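PDB 2GZS: IroE protein from Escherichia coli, which hydrolyses the trilactone siderophore enterobactin and its C-glucosylated forms, preferring the iron-free compounds and tending to cut the ring just once, to give linear trimers. Local coordinates for residues A[50-55]-A[79-84]. Residues are numbered along the deposited sequence; the frame is centred on the assembly and turned at random.
Sequences DGNAVM and YQTNLP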
loop_
_atom_site.group_PDB
_atom_site.type_symbol
_atom_site.label_atom_id
_atom_site.label_comp_id
_atom_site.label_asym_id
_atom_site.label_seq_id
_atom_site.Cartn_x
_atom_site.Cartn_y
_atom_site.Cartn_z
ATOM N N ASP A 50 5.829 -4.466 -1.045
ATOM C CA ASP A 50 6.603 -5.510 -0.384
ATOM C C ASP A 50 5.876 -6.838 -0.390
ATOM O O ASP A 50 5.743 -7.502 0.637
ATOM C CB ASP A 50 6.990 -5.063 1.047
ATOM C CG ASP A 50 7.962 -3.880 1.004
ATOM O OD1 ASP A 50 8.905 -3.933 0.158
ATOM O OD2 ASP A 50 7.731 -2.993 1.854
ATOM N N GLY A 51 5.381 -7.204 -1.571
ATOM C CA GLY A 51 4.414 -8.313 -1.635
ATOM C C GLY A 51 5.014 -9.595 -1.203
ATOM O O GLY A 51 4.229 -10.457 -0.738
ATOM N N ASN A 52 6.296 -9.887 -1.353
ATOM C CA ASN A 52 6.840 -11.171 -0.921
ATOM C C ASN A 52 6.654 -11.301 0.602
ATOM O O ASN A 52 6.259 -12.366 1.092
ATOM C CB ASN A 52 8.323 -11.333 -1.210
ATOM C CG ASN A 52 8.680 -11.152 -2.657
ATOM O OD1 ASN A 52 8.934 -12.076 -3.432
ATOM N ND2 ASN A 52 8.655 -9.914 -3.070
ATOM N N ALA A 53 6.875 -10.226 1.322
ATOM C CA ALA A 53 6.831 -10.270 2.806
ATOM C C ALA A 53 5.403 -10.369 3.270
ATOM O O ALA A 53 5.065 -11.076 4.218
ATOM C CB ALA A 53 7.497 -9.000 3.375
ATOM N N VAL A 54 4.479 -9.648 2.583
ATOM C CA VAL A 54 3.058 -9.784 2.880
ATOM C C VAL A 54 2.657 -11.260 2.663
ATOM O O VAL A 54 1.982 -11.824 3.567
ATOM C CB VAL A 54 2.245 -8.844 1.975
ATOM C CG1 VAL A 54 0.780 -9.241 2.139
ATOM C CG2 VAL A 54 2.467 -7.375 2.346
HETATM N N MSE A 55 3.040 -11.847 1.548
HETATM C CA MSE A 55 2.601 -13.256 1.342
HETATM C C MSE A 55 3.171 -14.189 2.381
HETATM O O MSE A 55 2.448 -15.120 2.761
HETATM C CB MSE A 55 2.989 -13.734 -0.048
HETATM C CG MSE A 55 2.176 -12.949 -1.109
HETATM SE SE MSE A 55 0.267 -13.256 -1.028
HETATM C CE MSE A 55 0.350 -15.068 -1.316
ATOM N N TYR A 79 8.626 -9.023 -5.746
ATOM C CA TYR A 79 9.761 -9.124 -6.645
ATOM C C TYR A 79 10.130 -10.549 -6.908
ATOM O O TYR A 79 9.767 -11.403 -6.058
ATOM C CB TYR A 79 10.972 -8.366 -6.051
ATOM C CG TYR A 79 10.744 -6.870 -6.030
ATOM C CD1 TYR A 79 10.978 -6.087 -7.167
ATOM C CD2 TYR A 79 10.286 -6.186 -4.884
ATOM C CE1 TYR A 79 10.779 -4.697 -7.135
ATOM C CE2 TYR A 79 10.057 -4.806 -4.822
ATOM C CZ TYR A 79 10.327 -4.069 -6.001
ATOM O OH TYR A 79 10.078 -2.709 -5.942
ATOM N N GLN A 80 10.846 -10.819 -7.993
ATOM C CA GLN A 80 11.271 -12.202 -8.269
ATOM C C GLN A 80 12.522 -12.498 -7.457
ATOM O O GLN A 80 13.683 -12.390 -7.915
ATOM C CB GLN A 80 11.484 -12.290 -9.790
ATOM C CG GLN A 80 10.159 -12.189 -10.553
ATOM C CD GLN A 80 10.350 -12.187 -12.072
ATOM O OE1 GLN A 80 11.286 -12.868 -12.523
ATOM N NE2 GLN A 80 9.513 -11.458 -12.808
ATOM N N THR A 81 12.286 -12.872 -6.210
ATOM C CA THR A 81 13.379 -13.122 -5.253
ATOM C C THR A 81 12.923 -14.157 -4.257
ATOM O O THR A 81 11.732 -14.358 -4.028
ATOM C CB THR A 81 13.779 -11.871 -4.487
ATOM O OG1 THR A 81 14.801 -12.232 -3.522
ATOM C CG2 THR A 81 12.575 -11.337 -3.705
ATOM N N ASN A 82 13.889 -14.835 -3.641
ATOM C CA ASN A 82 13.465 -15.795 -2.615
ATOM C C ASN A 82 13.580 -15.179 -1.223
ATOM O O ASN A 82 13.385 -15.856 -0.218
ATOM C CB ASN A 82 14.330 -17.058 -2.635
ATOM C CG ASN A 82 14.088 -17.908 -3.875
ATOM O OD1 ASN A 82 13.022 -18.514 -4.019
ATOM N ND2 ASN A 82 15.066 -17.933 -4.766
ATOM N N LEU A 83 13.934 -13.908 -1.119
ATOM C CA LEU A 83 13.954 -13.232 0.168
ATOM C C LEU A 83 12.684 -12.423 0.369
ATOM O O LEU A 83 11.916 -12.173 -0.568
ATOM C CB LEU A 83 15.172 -12.300 0.139
ATOM C CG LEU A 83 16.462 -13.081 -0.202
ATOM C CD1 LEU A 83 17.529 -12.060 -0.544
ATOM C CD2 LEU A 83 16.878 -13.997 0.924
ATOM N N PRO A 84 12.350 -12.011 1.568
ATOM C CA PRO A 84 11.104 -11.287 1.799
ATOM C C PRO A 84 11.080 -9.880 1.204
ATOM O O PRO A 84 9.984 -9.365 0.906
ATOM C CB PRO A 84 10.993 -11.201 3.324
ATOM C CG PRO A 84 12.215 -11.791 3.911
ATOM C CD PRO A 84 13.087 -12.330 2.823
HETATM O O HOH W 1 8.827 -8.022 -1.169
#
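N52, in the first turn of helix 51-57, reaches into the curl of segment 79-84, whose backbone bends around its side chain. At its base, CB rests against two backbone carbonyls, 3.3 Å from P84 O and 3.7 Å from L83 O. With CG beside the backbone N and anti to the carbonyl carbon (chi1 -56°), the flat amide extends past these carbonyls to the other limb of the curl. There CG lies 3.6 Å from Y79 O, and the amide end abuts the backbone N and O of Y79, while the methyl CG2 of T81 lies over one amide face, 4.0 Å from N52 CG. With an alanine here, the Y79 backbone would probably lose this polar neighbour and a gap would open inside the loop. A water accepts from N52 N and donates to P84 O at 2.7 Å, linking the helix start to P84. The one apolar side-chain pair is A53 CB with P84 CB, 4.1 Å apart. The loop is shaped by an inverse gamma turn centred on Q80 and an ST turn in which L83 N donates almost straight (175°) to T81 OG1. Y79 OH hydrogen-bonds to D93 OD2 of helix 87-93. The contact thus joins two crossover connections at the C-terminal ends of parallel strands 43-48 and 73-79 in an alpha/beta-hydrolase sheet, the side chain of A53 about 10 Å from the bound diisopropyl phosphonate.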